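Long-range contacts in superoxide dismutase (Acidilobus saccharovorans, PDB 4FFK), which catalyses the dismutation of superoxide to molecular oxygen and hydrogen peroxide at a bound iron(III) ion: residues K126-F131 against S198-I203; V141-L146 against L174-V179; Y148-G153 against T168-P173. All blocks are in the same frame, centred on the assembly; numbering follows the deposited sequence.

Interaction 2 is the central contact: two neighbouring strands of the sheet, buried throughout, joined by backbone hydrogen bonds and ending at the iron. Interaction 3 continues the same strand pair into the loops beyond it, where two backbone bonds remain and polar side chains turn to a second subunit. Interaction 1 has no hydrogen bond between its segments; it packs aromatic rings of helix 124-136 and segment 198-203, with one partly exposed lysine at its margin. Interactions 1 and 2 touch where Phe131 and Trp199 lie against the sheet, and interactions 2 and 3 share strand 172-178, whereas the nearest atoms of interactions 1 and 3 are about 9 Å apart.

Interaction 1 of 3, residues K126-F131 against S198-I203; sequences KFKKLF and SWWDLI
The Trp200 indole lies between Lys128 and Trp199: Lys128 CG sits over the centre of one face, 3.5 Å above the Trp200 plane, Trp199 CZ3 stands over the centre of the opposite face, and Phe127 CE2 and Phe131 CB meet the edge in plane. Phe127, Phe131, Trp199 and Trp200 form an aromatic cluster joining helix 124-136 to segment 198-203 within the C-terminal domain of the iron/manganese superoxide dismutase fold. Lys128 and Trp200 run past each other in opposite directions. With CG anti to the backbone N (chi1 174°) and the chain extended beyond it, the lysine follows the indole lengthwise. Lys128 CG makes a CH-pi contact with the six-membered ring of Trp200, and Lys128 NZ an off-centre cation-pi contact 4.3 Å from the centroid of the five-membered ring. Phe131 meets Trp199 rim to rim, its CE1 3.7 Å from Trp199 CH2 and the planes 24° apart; against Trp200 it is turned by 77°. The Phe127 and Trp200 planes are at right angles, but the pair is oblique, neither stacked nor edge-to-face, with Phe127 CE2 3.6 Å from Trp200 CH2. Phe131 also packs on Ala144 and Leu146 of the sheet. The side chain of Trp199 is about 11 Å from the bound iron. At the helix backbone, Lys128 O comes within 3.4 Å of Trp200 CZ2.

Interaction 2 of 3, residues V141-L146 against L174-V179; sequences VGWAIL and LLAVDV. With FE (Fe (III) ion), chain B.
The Trp143 ring and the Asp178 carboxylate are stacked, their planes 11° apart, and Asp178 CB lies over the six-membered ring, 3.4 Å from Trp143 CZ3. With CG anti to the backbone N (chi1 -169°), the carboxylate reaches past the ring, and Asp178 OD2 binds iron at 1.9 Å; His43, His92, His182 and a water complete the site. Asp178 OD1 accepts a hydrogen bond from Phe180 N, and Trp143 NE1 bonds to His163 ND1; these two bonds probably limit the turning of the carboxylate and the indole. Val179 N bonds to Gly142 O (2.8 Å) on this iron side, and the antiparallel strands are joined further through the hydrogen-bonded pairs Ala144-Val177 and Leu146-Leu175. At the other end of the segments Leu174 and Leu175 both face Leu146, a classic beta bulge, and Leu146 O takes both Leu174 N, at 2.7 Å, and Leu175 N, at 3.2 Å. Just beyond the tight Trp143-Asp178 stack, the contact thins to Val141 CA, 4.1 Å from Val179 O, still buried; Val141 packs on Val141 of a third subunit. Strand 155-161 flanks strand 142-148 on its other edge; helix 75-97 packs on the face of Trp143, Ile145, Ala176 and Asp178, and helix 192-199 on that of Leu175 and Val177.

Interaction 3 of 3, residues Y148-G153 against T168-P173; sequences YDPVTG and TTNLIP
Two backbone hydrogen bonds join Tyr148 and Ile172 as an antiparallel hydrogen-bonded pair: Tyr148 N to Ile172 O, 2.6 Å, and Ile172 N to Tyr148 O, 2.8 Å. Among the apolar contacts, Tyr148 CG anti to the backbone N (chi1 174°) lays the ring beside the Ile172 side chain, which points the same way. Ile172 CD1 meets the edge of the Tyr148 ring in plane, 4.0 Å from Tyr148 CD2, and also touches Pro150 CG; Leu171 CD2 rests on Asp149 CB. Asn170 forms a second group: its backbone carbonyl O lies 3.3 Å from Pro150 CG, and the Val151 and Asn170 side chains cross at about a right angle, Val151 CG2 touching Asn170 ND2. The polar contacts centre on the Asp149 carboxylate, met from above its plane by Val151 N at OD1 (2.9 Å) and by Thr152 OG1 at OD2 (2.7 Å). Tyr86 and Tyr19 of the second subunit bond to OD1 and OD2 respectively, and that Tyr86 also bonds to Asn170 ND2. With an alanine in place of Asp149, Val151 N, Thr152 OG1 and the two tyrosine hydroxyls would probably lose this partner, leaving the turn freer to move. Asp149 O accepts from Thr152 N and Gly153 N. The result is an Asx turn at the tip of the beta hairpin between strands 142-148 and 155-161.

Interaction 1 of 3, residues K126-F131 against S198-I203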
ATOM      1  N   LYS A 126     -29.424   2.713   6.813  1.00 36.24           N
ATOM      2  CA  LYS A 126     -28.208   2.489   7.574  1.00 35.31           C
ATOM      3  C   LYS A 126     -27.094   1.977   6.637  1.00 33.65           C
ATOM      4  O   LYS A 126     -25.975   2.436   6.744  1.00 34.67           O
ATOM      5  CB  LYS A 126     -28.420   1.536   8.738  1.00 35.68           C
ATOM      6  CG  LYS A 126     -29.169   2.120   9.917  1.00 39.44           C
ATOM      7  CD  LYS A 126     -29.687   0.978  10.790  1.00 43.96           C
ATOM      8  CE  LYS A 126     -30.400   1.505  12.016  1.00 47.17           C
ATOM      9  NZ  LYS A 126     -29.499   1.395  13.193  1.00 50.13           N
ATOM     10  N   PHE A 127     -27.438   1.091   5.719  1.00 32.37           N
ATOM     11  CA  PHE A 127     -26.474   0.609   4.729  1.00 29.97           C
ATOM     12  C   PHE A 127     -26.024   1.779   3.864  1.00 31.50           C
ATOM     13  O   PHE A 127     -24.825   2.064   3.742  1.00 31.80           O
ATOM     14  CB  PHE A 127     -27.072  -0.426   3.844  1.00 29.30           C
ATOM     15  CG  PHE A 127     -26.308  -0.616   2.558  1.00 28.89           C
ATOM     16  CD1 PHE A 127     -25.038  -1.235   2.560  1.00 29.46           C
ATOM     17  CD2 PHE A 127     -26.811  -0.118   1.359  1.00 27.55           C
ATOM     18  CE1 PHE A 127     -24.340  -1.400   1.340  1.00 28.50           C
ATOM     19  CE2 PHE A 127     -26.143  -0.291   0.157  1.00 27.34           C
ATOM     20  CZ  PHE A 127     -24.867  -0.928   0.156  1.00 30.35           C
ATOM     21  N   LYS A 128     -26.991   2.465   3.279  1.00 29.01           N
ATOM     22  CA  LYS A 128     -26.683   3.630   2.443  1.00 29.88           C
ATOM     23  C   LYS A 128     -25.739   4.631   3.118  1.00 29.03           C
ATOM     24  O   LYS A 128     -24.772   5.167   2.499  1.00 29.43           O
ATOM     25  CB  LYS A 128     -27.974   4.298   1.967  1.00 29.00           C
ATOM     26  CG  LYS A 128     -27.696   5.575   1.227  1.00 31.99           C
ATOM     27  CD  LYS A 128     -28.974   6.185   0.690  1.00 33.26           C
ATOM     28  CE  LYS A 128     -28.684   7.568   0.080  1.00 34.76           C
ATOM     29  NZ  LYS A 128     -29.757   7.887  -0.908  1.00 34.74           N
ATOM     30  N   LYS A 129     -26.014   4.935   4.373  1.00 28.96           N
ATOM     31  CA  LYS A 129     -25.147   5.794   5.126  1.00 28.78           C
ATOM     32  C   LYS A 129     -23.758   5.236   5.310  1.00 29.06           C
ATOM     33  O   LYS A 129     -22.779   5.950   5.192  1.00 28.28           O
ATOM     34  CB  LYS A 129     -25.739   6.015   6.486  1.00 30.35           C
ATOM     35  CG  LYS A 129     -24.839   6.668   7.513  1.00 32.79           C
ATOM     36  CD  LYS A 129     -24.606   8.082   7.192  1.00 38.99           C
ATOM     37  CE  LYS A 129     -23.718   8.692   8.270  1.00 40.75           C
ATOM     38  NZ  LYS A 129     -22.794   9.692   7.626  1.00 44.71           N
ATOM     39  N   LEU A 130     -23.666   3.965   5.647  1.00 27.52           N
ATOM     40  CA  LEU A 130     -22.342   3.432   5.935  1.00 26.92           C
ATOM     41  C   LEU A 130     -21.625   3.265   4.598  1.00 25.08           C
ATOM     42  O   LEU A 130     -20.461   3.564   4.506  1.00 26.91           O
ATOM     43  CB  LEU A 130     -22.448   2.083   6.602  1.00 27.01           C
ATOM     44  CG  LEU A 130     -21.186   1.311   7.006  1.00 26.08           C
ATOM     45  CD1 LEU A 130     -20.309   2.120   7.960  1.00 29.85           C
ATOM     46  CD2 LEU A 130     -21.603  -0.057   7.624  1.00 31.95           C
ATOM     47  N   PHE A 131     -22.328   2.773   3.600  1.00 25.82           N
ATOM     48  CA  PHE A 131     -21.698   2.586   2.295  1.00 25.62           C
ATOM     49  C   PHE A 131     -21.227   3.913   1.696  1.00 26.08           C
ATOM     50  O   PHE A 131     -20.085   4.028   1.199  1.00 23.24           O
ATOM     51  CB  PHE A 131     -22.632   1.919   1.347  1.00 26.35           C
ATOM     52  CG  PHE A 131     -21.953   1.461   0.080  1.00 26.93           C
ATOM     53  CD1 PHE A 131     -21.994   2.217  -1.061  1.00 28.18           C
ATOM     54  CD2 PHE A 131     -21.179   0.292   0.083  1.00 27.31           C
ATOM     55  CE1 PHE A 131     -21.337   1.752  -2.248  1.00 24.77           C
ATOM     56  CE2 PHE A 131     -20.521  -0.129  -1.104  1.00 28.20           C
ATOM     57  CZ  PHE A 131     -20.641   0.596  -2.235  1.00 27.69           C
ATOM     58  N   SER A 198     -25.375  11.300  -5.180  1.00 27.24           N
ATOM     59  CA  SER A 198     -26.214  11.215  -6.374  1.00 27.68           C
ATOM     60  C   SER A 198     -26.112   9.875  -7.064  1.00 28.91           C
ATOM     61  O   SER A 198     -27.040   9.407  -7.703  1.00 28.44           O
ATOM     62  CB  SER A 198     -25.871  12.308  -7.404  1.00 29.00           C
ATOM     63  OG  SER A 198     -25.514  13.527  -6.802  1.00 33.40           O
ATOM     64  N   TRP A 199     -24.944   9.244  -6.933  1.00 27.60           N
ATOM     65  CA  TRP A 199     -24.728   7.977  -7.587  1.00 26.84           C
ATOM     66  C   TRP A 199     -25.768   6.952  -7.169  1.00 26.47           C
ATOM     67  O   TRP A 199     -26.172   6.125  -7.968  1.00 27.16           O
ATOM     68  CB  TRP A 199     -23.278   7.518  -7.284  1.00 26.32           C
ATOM     69  CG  TRP A 199     -23.026   6.062  -7.596  1.00 25.57           C
ATOM     70  CD1 TRP A 199     -22.651   5.513  -8.810  1.00 22.09           C
ATOM     71  CD2 TRP A 199     -23.071   4.994  -6.669  1.00 26.24           C
ATOM     72  NE1 TRP A 199     -22.518   4.154  -8.667  1.00 22.23           N
ATOM     73  CE2 TRP A 199     -22.751   3.815  -7.366  1.00 23.78           C
ATOM     74  CE3 TRP A 199     -23.378   4.908  -5.304  1.00 22.32           C
ATOM     75  CZ2 TRP A 199     -22.718   2.528  -6.742  1.00 23.81           C
ATOM     76  CZ3 TRP A 199     -23.373   3.644  -4.697  1.00 24.27           C
ATOM     77  CH2 TRP A 199     -23.023   2.464  -5.425  1.00 23.90           C
ATOM     78  N   TRP A 200     -26.271   7.064  -5.944  1.00 28.31           N
ATOM     79  CA  TRP A 200     -27.397   6.227  -5.484  1.00 28.96           C
ATOM     80  C   TRP A 200     -28.544   6.139  -6.456  1.00 29.64           C
ATOM     81  O   TRP A 200     -29.163   5.072  -6.591  1.00 29.86           O
ATOM     82  CB  TRP A 200     -27.897   6.662  -4.102  1.00 28.71           C
ATOM     83  CG  TRP A 200     -26.863   6.381  -3.032  1.00 26.10           C
ATOM     84  CD1 TRP A 200     -25.961   7.240  -2.559  1.00 27.60           C
ATOM     85  CD2 TRP A 200     -26.575   5.119  -2.422  1.00 27.00           C
ATOM     86  NE1 TRP A 200     -25.156   6.636  -1.627  1.00 29.08           N
ATOM     87  CE2 TRP A 200     -25.489   5.317  -1.556  1.00 26.67           C
ATOM     88  CE3 TRP A 200     -27.086   3.832  -2.578  1.00 26.31           C
ATOM     89  CZ2 TRP A 200     -24.948   4.289  -0.798  1.00 26.05           C
ATOM     90  CZ3 TRP A 200     -26.567   2.809  -1.799  1.00 27.14           C
ATOM     91  CH2 TRP A 200     -25.513   3.047  -0.935  1.00 24.51           C
ATOM     92  N   ASP A 201     -28.795   7.237  -7.160  1.00 29.93           N
ATOM     93  CA  ASP A 201     -29.934   7.301  -8.103  1.00 30.88           C
ATOM     94  C   ASP A 201     -29.694   6.596  -9.415  1.00 30.97           C
ATOM     95  O   ASP A 201     -30.596   6.519 -10.262  1.00 29.32           O
ATOM     96  CB  ASP A 201     -30.304   8.752  -8.379  1.00 30.69           C
ATOM     97  CG  ASP A 201     -30.735   9.467  -7.116  1.00 33.01           C
ATOM     98  OD1 ASP A 201     -31.273   8.779  -6.242  1.00 35.63           O
ATOM     99  OD2 ASP A 201     -30.504  10.678  -6.979  1.00 38.14           O
ATOM    100  N   LEU A 202     -28.458   6.126  -9.615  1.00 28.73           N
ATOM    101  CA  LEU A 202     -28.125   5.415 -10.830  1.00 29.83           C
ATOM    102  C   LEU A 202     -28.065   3.930 -10.627  1.00 29.24           C
ATOM    103  O   LEU A 202     -27.946   3.171 -11.590  1.00 31.94           O
ATOM    104  CB  LEU A 202     -26.772   5.897 -11.325  1.00 28.41           C
ATOM    105  CG  LEU A 202     -26.710   7.333 -11.833  1.00 31.24           C
ATOM    106  CD1 LEU A 202     -25.390   7.562 -12.447  1.00 27.48           C
ATOM    107  CD2 LEU A 202     -27.821   7.501 -12.910  1.00 24.29           C
ATOM    108  N   ILE A 203     -28.127   3.489  -9.380  1.00 30.33           N
ATOM    109  CA  ILE A 203     -27.878   2.059  -9.140  1.00 30.20           C
ATOM    110  C   ILE A 203     -28.904   1.203  -9.847  1.00 32.55           C
ATOM    111  O   ILE A 203     -30.119   1.380  -9.667  1.00 32.66           O
ATOM    112  CB  ILE A 203     -27.778   1.707  -7.644  1.00 31.31           C
ATOM    113  CG1 ILE A 203     -26.554   2.390  -7.058  1.00 28.15           C
ATOM    114  CG2 ILE A 203     -27.594   0.190  -7.449  1.00 30.41           C
ATOM    115  CD1 ILE A 203     -26.621   2.582  -5.586  1.00 28.73           C
TER

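Interaction 2 of 3, residues V141-L146 against L174-V179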
ATOM      1  N   VAL A 141      -7.542   7.377  -3.743  1.00 21.80           N
ATOM      2  CA  VAL A 141      -8.534   6.967  -4.736  1.00 23.36           C
ATOM      3  C   VAL A 141      -8.766   5.526  -4.564  1.00 20.63           C
ATOM      4  O   VAL A 141      -7.950   4.845  -4.016  1.00 19.53           O
ATOM      5  CB  VAL A 141      -8.076   7.194  -6.131  1.00 23.92           C
ATOM      6  CG1 VAL A 141      -7.912   8.761  -6.296  1.00 30.24           C
ATOM      7  CG2 VAL A 141      -6.765   6.473  -6.359  1.00 25.34           C
ATOM      8  N   GLY A 142      -9.924   5.075  -5.023  1.00 19.78           N
ATOM      9  CA  GLY A 142     -10.270   3.661  -4.893  1.00 18.49           C
ATOM     10  C   GLY A 142     -11.751   3.512  -5.100  1.00 19.17           C
ATOM     11  O   GLY A 142     -12.331   4.178  -5.930  1.00 18.79           O
ATOM     12  N   TRP A 143     -12.333   2.652  -4.279  1.00 19.04           N
ATOM     13  CA  TRP A 143     -13.697   2.144  -4.524  1.00 18.91           C
ATOM     14  C   TRP A 143     -14.300   1.856  -3.176  1.00 18.40           C
ATOM     15  O   TRP A 143     -13.607   1.537  -2.192  1.00 18.06           O
ATOM     16  CB  TRP A 143     -13.639   0.776  -5.181  1.00 19.24           C
ATOM     17  CG  TRP A 143     -12.947   0.856  -6.495  1.00 16.12           C
ATOM     18  CD1 TRP A 143     -11.611   0.886  -6.693  1.00 17.76           C
ATOM     19  CD2 TRP A 143     -13.574   0.999  -7.752  1.00 20.17           C
ATOM     20  NE1 TRP A 143     -11.336   1.008  -8.035  1.00 18.97           N
ATOM     21  CE2 TRP A 143     -12.536   1.047  -8.718  1.00 19.88           C
ATOM     22  CE3 TRP A 143     -14.941   1.012  -8.183  1.00 18.01           C
ATOM     23  CZ2 TRP A 143     -12.790   1.164 -10.072  1.00 22.96           C
ATOM     24  CZ3 TRP A 143     -15.171   1.124  -9.561  1.00 18.29           C
ATOM     25  CH2 TRP A 143     -14.120   1.203 -10.473  1.00 19.75           C
ATOM     26  N   ALA A 144     -15.627   1.917  -3.145  1.00 18.24           N
ATOM     27  CA  ALA A 144     -16.343   1.211  -2.072  1.00 20.52           C
ATOM     28  C   ALA A 144     -17.102   0.111  -2.764  1.00 19.77           C
ATOM     29  O   ALA A 144     -17.592   0.277  -3.903  1.00 21.18           O
ATOM     30  CB  ALA A 144     -17.275   2.152  -1.303  1.00 20.87           C
ATOM     31  N   ILE A 145     -17.186  -1.043  -2.102  1.00 22.12           N
ATOM     32  CA  ILE A 145     -17.760  -2.198  -2.680  1.00 23.15           C
ATOM     33  C   ILE A 145     -18.700  -2.871  -1.679  1.00 23.58           C
ATOM     34  O   ILE A 145     -18.354  -2.984  -0.537  1.00 22.89           O
ATOM     35  CB  ILE A 145     -16.691  -3.219  -3.071  1.00 24.02           C
ATOM     36  CG1 ILE A 145     -15.901  -2.752  -4.293  1.00 23.59           C
ATOM     37  CG2 ILE A 145     -17.380  -4.532  -3.395  1.00 23.43           C
ATOM     38  CD1 ILE A 145     -14.697  -3.660  -4.568  1.00 22.78           C
ATOM     39  N   LEU A 146     -19.889  -3.249  -2.137  1.00 24.80           N
ATOM     40  CA  LEU A 146     -20.777  -4.082  -1.340  1.00 25.04           C
ATOM     41  C   LEU A 146     -20.478  -5.472  -1.844  1.00 23.48           C
ATOM     42  O   LEU A 146     -20.572  -5.703  -3.028  1.00 24.69           O
ATOM     43  CB  LEU A 146     -22.267  -3.746  -1.636  1.00 25.02           C
ATOM     44  CG  LEU A 146     -23.173  -4.692  -0.791  1.00 26.17           C
ATOM     45  CD1 LEU A 146     -22.945  -4.697   0.718  1.00 24.19           C
ATOM     46  CD2 LEU A 146     -24.577  -4.306  -1.086  1.00 22.28           C
ATOM     47  N   LEU A 174     -20.513  -7.054  -5.334  1.00 26.18           N
ATOM     48  CA  LEU A 174     -21.819  -6.997  -5.968  1.00 26.28           C
ATOM     49  C   LEU A 174     -22.061  -5.646  -6.583  1.00 27.16           C
ATOM     50  O   LEU A 174     -22.695  -5.542  -7.657  1.00 27.21           O
ATOM     51  CB  LEU A 174     -22.917  -7.247  -4.938  1.00 27.63           C
ATOM     52  CG  LEU A 174     -22.684  -8.529  -4.136  1.00 28.24           C
ATOM     53  CD1 LEU A 174     -23.727  -8.737  -3.050  1.00 24.91           C
ATOM     54  CD2 LEU A 174     -22.630  -9.679  -5.087  1.00 29.37           C
ATOM     55  N   LEU A 175     -21.587  -4.613  -5.887  1.00 26.00           N
ATOM     56  CA  LEU A 175     -21.912  -3.257  -6.253  1.00 25.15           C
ATOM     57  C   LEU A 175     -20.680  -2.461  -5.904  1.00 24.93           C
ATOM     58  O   LEU A 175     -20.073  -2.708  -4.887  1.00 26.02           O
ATOM     59  CB  LEU A 175     -23.072  -2.780  -5.364  1.00 26.26           C
ATOM     60  CG  LEU A 175     -23.360  -1.285  -5.366  1.00 25.61           C
ATOM     61  CD1 LEU A 175     -23.809  -0.809  -6.778  1.00 25.80           C
ATOM     62  CD2 LEU A 175     -24.409  -1.045  -4.298  1.00 28.96           C
ATOM     63  N   ALA A 176     -20.301  -1.539  -6.754  1.00 24.49           N
ATOM     64  CA  ALA A 176     -19.059  -0.827  -6.525  1.00 22.36           C
ATOM     65  C   ALA A 176     -19.269   0.578  -6.973  1.00 21.23           C
ATOM     66  O   ALA A 176     -19.905   0.824  -8.009  1.00 22.93           O
ATOM     67  CB  ALA A 176     -17.923  -1.515  -7.311  1.00 19.98           C
ATOM     68  N   VAL A 177     -18.725   1.514  -6.226  1.00 20.72           N
ATOM     69  CA  VAL A 177     -18.709   2.891  -6.686  1.00 20.61           C
ATOM     70  C   VAL A 177     -17.230   3.304  -6.754  1.00 19.53           C
ATOM     71  O   VAL A 177     -16.488   3.108  -5.818  1.00 21.45           O
ATOM     72  CB  VAL A 177     -19.515   3.833  -5.765  1.00 20.54           C
ATOM     73  CG1 VAL A 177     -19.090   3.718  -4.303  1.00 22.67           C
ATOM     74  CG2 VAL A 177     -19.421   5.265  -6.254  1.00 21.67           C
ATOM     75  N   ASP A 178     -16.854   3.824  -7.888  1.00 20.21           N
ATOM     76  CA  ASP A 178     -15.517   4.397  -8.099  1.00 20.12           C
ATOM     77  C   ASP A 178     -15.421   5.754  -7.490  1.00 19.33           C
ATOM     78  O   ASP A 178     -16.244   6.670  -7.767  1.00 20.72           O
ATOM     79  CB  ASP A 178     -15.382   4.523  -9.602  1.00 19.21           C
ATOM     80  CG  ASP A 178     -14.011   4.849 -10.062  1.00 22.96           C
ATOM     81  OD1 ASP A 178     -13.084   4.934  -9.280  1.00 22.60           O
ATOM     82  OD2 ASP A 178     -13.888   4.932 -11.282  1.00 19.59           O
ATOM     83  N   VAL A 179     -14.403   5.940  -6.651  1.00 18.91           N
ATOM     84  CA  VAL A 179     -14.073   7.272  -6.160  1.00 18.35           C
ATOM     85  C   VAL A 179     -12.649   7.709  -6.472  1.00 17.85           C
ATOM     86  O   VAL A 179     -12.091   8.601  -5.828  1.00 17.97           O
ATOM     87  CB  VAL A 179     -14.358   7.432  -4.674  1.00 20.14           C
ATOM     88  CG1 VAL A 179     -15.819   7.282  -4.413  1.00 19.48           C
ATOM     89  CG2 VAL A 179     -13.588   6.316  -3.831  1.00 19.48           C
TER
HETATM   90 FE    FE B 301     -12.495   4.853 -12.605  1.00 22.90          FE
HETATM   91  O   HOH W   1     -11.150   4.220 -11.191  1.00 21.62           O

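Interaction 3 of 3, residues Y148-G153 against T168-P173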
ATOM      1  N   TYR A 148     -20.375  -9.877  -1.247  1.00 25.71           N
ATOM      2  CA  TYR A 148     -20.906 -11.080  -0.629  1.00 26.46           C
ATOM      3  C   TYR A 148     -19.721 -11.888  -0.090  1.00 25.97           C
ATOM      4  O   TYR A 148     -18.779 -12.144  -0.855  1.00 26.78           O
ATOM      5  CB  TYR A 148     -21.642 -11.875  -1.700  1.00 27.83           C
ATOM      6  CG  TYR A 148     -22.096 -13.237  -1.169  1.00 30.26           C
ATOM      7  CD1 TYR A 148     -23.104 -13.318  -0.201  1.00 34.12           C
ATOM      8  CD2 TYR A 148     -21.510 -14.436  -1.643  1.00 35.82           C
ATOM      9  CE1 TYR A 148     -23.520 -14.561   0.297  1.00 33.39           C
ATOM     10  CE2 TYR A 148     -21.928 -15.675  -1.159  1.00 35.54           C
ATOM     11  CZ  TYR A 148     -22.938 -15.719  -0.197  1.00 36.36           C
ATOM     12  OH  TYR A 148     -23.362 -16.932   0.316  1.00 35.52           O
ATOM     13  N   ASP A 149     -19.771 -12.281   1.179  1.00 26.48           N
ATOM     14  CA  ASP A 149     -18.732 -13.113   1.762  1.00 27.92           C
ATOM     15  C   ASP A 149     -19.151 -14.596   1.695  1.00 29.16           C
ATOM     16  O   ASP A 149     -19.983 -15.006   2.471  1.00 29.85           O
ATOM     17  CB  ASP A 149     -18.512 -12.757   3.209  1.00 26.22           C
ATOM     18  CG  ASP A 149     -17.585 -13.727   3.897  1.00 23.43           C
ATOM     19  OD1 ASP A 149     -16.834 -14.456   3.158  1.00 26.06           O
ATOM     20  OD2 ASP A 149     -17.571 -13.711   5.135  1.00 26.82           O
ATOM     21  N   PRO A 150     -18.597 -15.364   0.756  1.00 31.94           N
ATOM     22  CA  PRO A 150     -18.997 -16.795   0.646  1.00 32.31           C
ATOM     23  C   PRO A 150     -18.783 -17.596   1.916  1.00 32.93           C
ATOM     24  O   PRO A 150     -19.437 -18.648   2.094  1.00 34.03           O
ATOM     25  CB  PRO A 150     -18.109 -17.339  -0.472  1.00 32.56           C
ATOM     26  CG  PRO A 150     -17.543 -16.126  -1.141  1.00 33.64           C
ATOM     27  CD  PRO A 150     -17.460 -15.061  -0.119  1.00 30.73           C
ATOM     28  N   VAL A 151     -17.881 -17.162   2.786  1.00 32.38           N
ATOM     29  CA  VAL A 151     -17.578 -17.927   3.970  1.00 32.81           C
ATOM     30  C   VAL A 151     -18.766 -17.893   4.887  1.00 33.64           C
ATOM     31  O   VAL A 151     -19.070 -18.886   5.554  1.00 33.69           O
ATOM     32  CB  VAL A 151     -16.374 -17.336   4.741  1.00 32.75           C
ATOM     33  CG1 VAL A 151     -16.256 -17.955   6.112  1.00 31.75           C
ATOM     34  CG2 VAL A 151     -15.060 -17.483   3.911  1.00 30.29           C
ATOM     35  N   THR A 152     -19.427 -16.743   4.965  1.00 33.96           N
ATOM     36  CA  THR A 152     -20.409 -16.563   6.011  1.00 34.37           C
ATOM     37  C   THR A 152     -21.796 -16.436   5.446  1.00 34.59           C
ATOM     38  O   THR A 152     -22.780 -16.649   6.156  1.00 35.95           O
ATOM     39  CB  THR A 152     -20.107 -15.359   6.915  1.00 34.34           C
ATOM     40  OG1 THR A 152     -20.019 -14.176   6.120  1.00 32.74           O
ATOM     41  CG2 THR A 152     -18.841 -15.564   7.717  1.00 32.78           C
ATOM     42  N   GLY A 153     -21.860 -16.063   4.187  1.00 33.61           N
ATOM     43  CA  GLY A 153     -23.083 -15.575   3.592  1.00 33.74           C
ATOM     44  C   GLY A 153     -23.421 -14.127   3.941  1.00 33.42           C
ATOM     45  O   GLY A 153     -24.430 -13.633   3.469  1.00 33.61           O
ATOM     46  N   THR A 168      -9.240  -7.765  -0.640  1.00 20.64           N
ATOM     47  CA  THR A 168      -8.631  -9.067  -0.633  1.00 21.33           C
ATOM     48  C   THR A 168      -9.547  -9.940  -1.453  1.00 22.84           C
ATOM     49  O   THR A 168     -10.609  -9.505  -1.944  1.00 21.80           O
ATOM     50  CB  THR A 168      -8.292  -9.551   0.814  1.00 23.33           C
ATOM     51  OG1 THR A 168      -7.469 -10.737   0.735  1.00 22.07           O
ATOM     52  CG2 THR A 168      -9.601  -9.865   1.643  1.00 21.21           C
ATOM     53  N   THR A 169      -9.147 -11.198  -1.550  1.00 22.92           N
ATOM     54  CA  THR A 169      -9.757 -12.156  -2.377  1.00 22.72           C
ATOM     55  C   THR A 169     -11.018 -12.801  -1.714  1.00 23.30           C
ATOM     56  O   THR A 169     -11.379 -12.465  -0.609  1.00 22.05           O
ATOM     57  CB  THR A 169      -8.657 -13.216  -2.730  1.00 22.65           C
ATOM     58  OG1 THR A 169      -9.109 -14.045  -3.784  1.00 27.00           O
ATOM     59  CG2 THR A 169      -8.270 -14.033  -1.577  1.00 23.40           C
ATOM     60  N   ASN A 170     -11.679 -13.652  -2.484  1.00 22.65           N
ATOM     61  CA  ASN A 170     -12.777 -14.515  -2.035  1.00 24.70           C
ATOM     62  C   ASN A 170     -14.114 -13.781  -1.890  1.00 26.63           C
ATOM     63  O   ASN A 170     -15.169 -14.257  -2.341  1.00 26.78           O
ATOM     64  CB  ASN A 170     -12.449 -15.247  -0.755  1.00 24.93           C
ATOM     65  CG  ASN A 170     -13.284 -16.550  -0.635  1.00 25.92           C
ATOM     66  OD1 ASN A 170     -13.407 -17.285  -1.611  1.00 27.60           O
ATOM     67  ND2 ASN A 170     -13.903 -16.772   0.510  1.00 28.04           N
ATOM     68  N   LEU A 171     -14.071 -12.630  -1.248  1.00 26.51           N
ATOM     69  CA  LEU A 171     -15.224 -11.701  -1.279  1.00 26.76           C
ATOM     70  C   LEU A 171     -15.670 -11.459  -2.692  1.00 25.72           C
ATOM     71  O   LEU A 171     -14.858 -11.240  -3.602  1.00 25.19           O
ATOM     72  CB  LEU A 171     -14.826 -10.376  -0.620  1.00 25.16           C
ATOM     73  CG  LEU A 171     -14.474 -10.599   0.825  1.00 26.28           C
ATOM     74  CD1 LEU A 171     -13.502  -9.525   1.335  1.00 25.17           C
ATOM     75  CD2 LEU A 171     -15.780 -10.701   1.622  1.00 28.03           C
ATOM     76  N   ILE A 172     -16.991 -11.475  -2.904  1.00 25.44           N
ATOM     77  CA  ILE A 172     -17.560 -11.309  -4.214  1.00 25.08           C
ATOM     78  C   ILE A 172     -18.219  -9.929  -4.281  1.00 25.39           C
ATOM     79  O   ILE A 172     -19.176  -9.660  -3.560  1.00 23.00           O
ATOM     80  CB  ILE A 172     -18.634 -12.409  -4.481  1.00 26.14           C
ATOM     81  CG1 ILE A 172     -17.991 -13.805  -4.248  1.00 28.59           C
ATOM     82  CG2 ILE A 172     -19.379 -12.195  -5.832  1.00 27.92           C
ATOM     83  CD1 ILE A 172     -18.896 -14.987  -4.584  1.00 27.89           C
ATOM     84  N   PRO A 173     -17.672  -9.052  -5.119  1.00 25.55           N
ATOM     85  CA  PRO A 173     -18.196  -7.679  -5.158  1.00 26.14           C
ATOM     86  C   PRO A 173     -19.535  -7.755  -5.871  1.00 26.05           C
ATOM     87  O   PRO A 173     -19.633  -8.412  -6.888  1.00 26.33           O
ATOM     88  CB  PRO A 173     -17.188  -6.937  -6.037  1.00 26.23           C
ATOM     89  CG  PRO A 173     -16.563  -8.090  -6.926  1.00 30.14           C
ATOM     90  CD  PRO A 173     -16.438  -9.238  -5.901  1.00 26.33           C
TER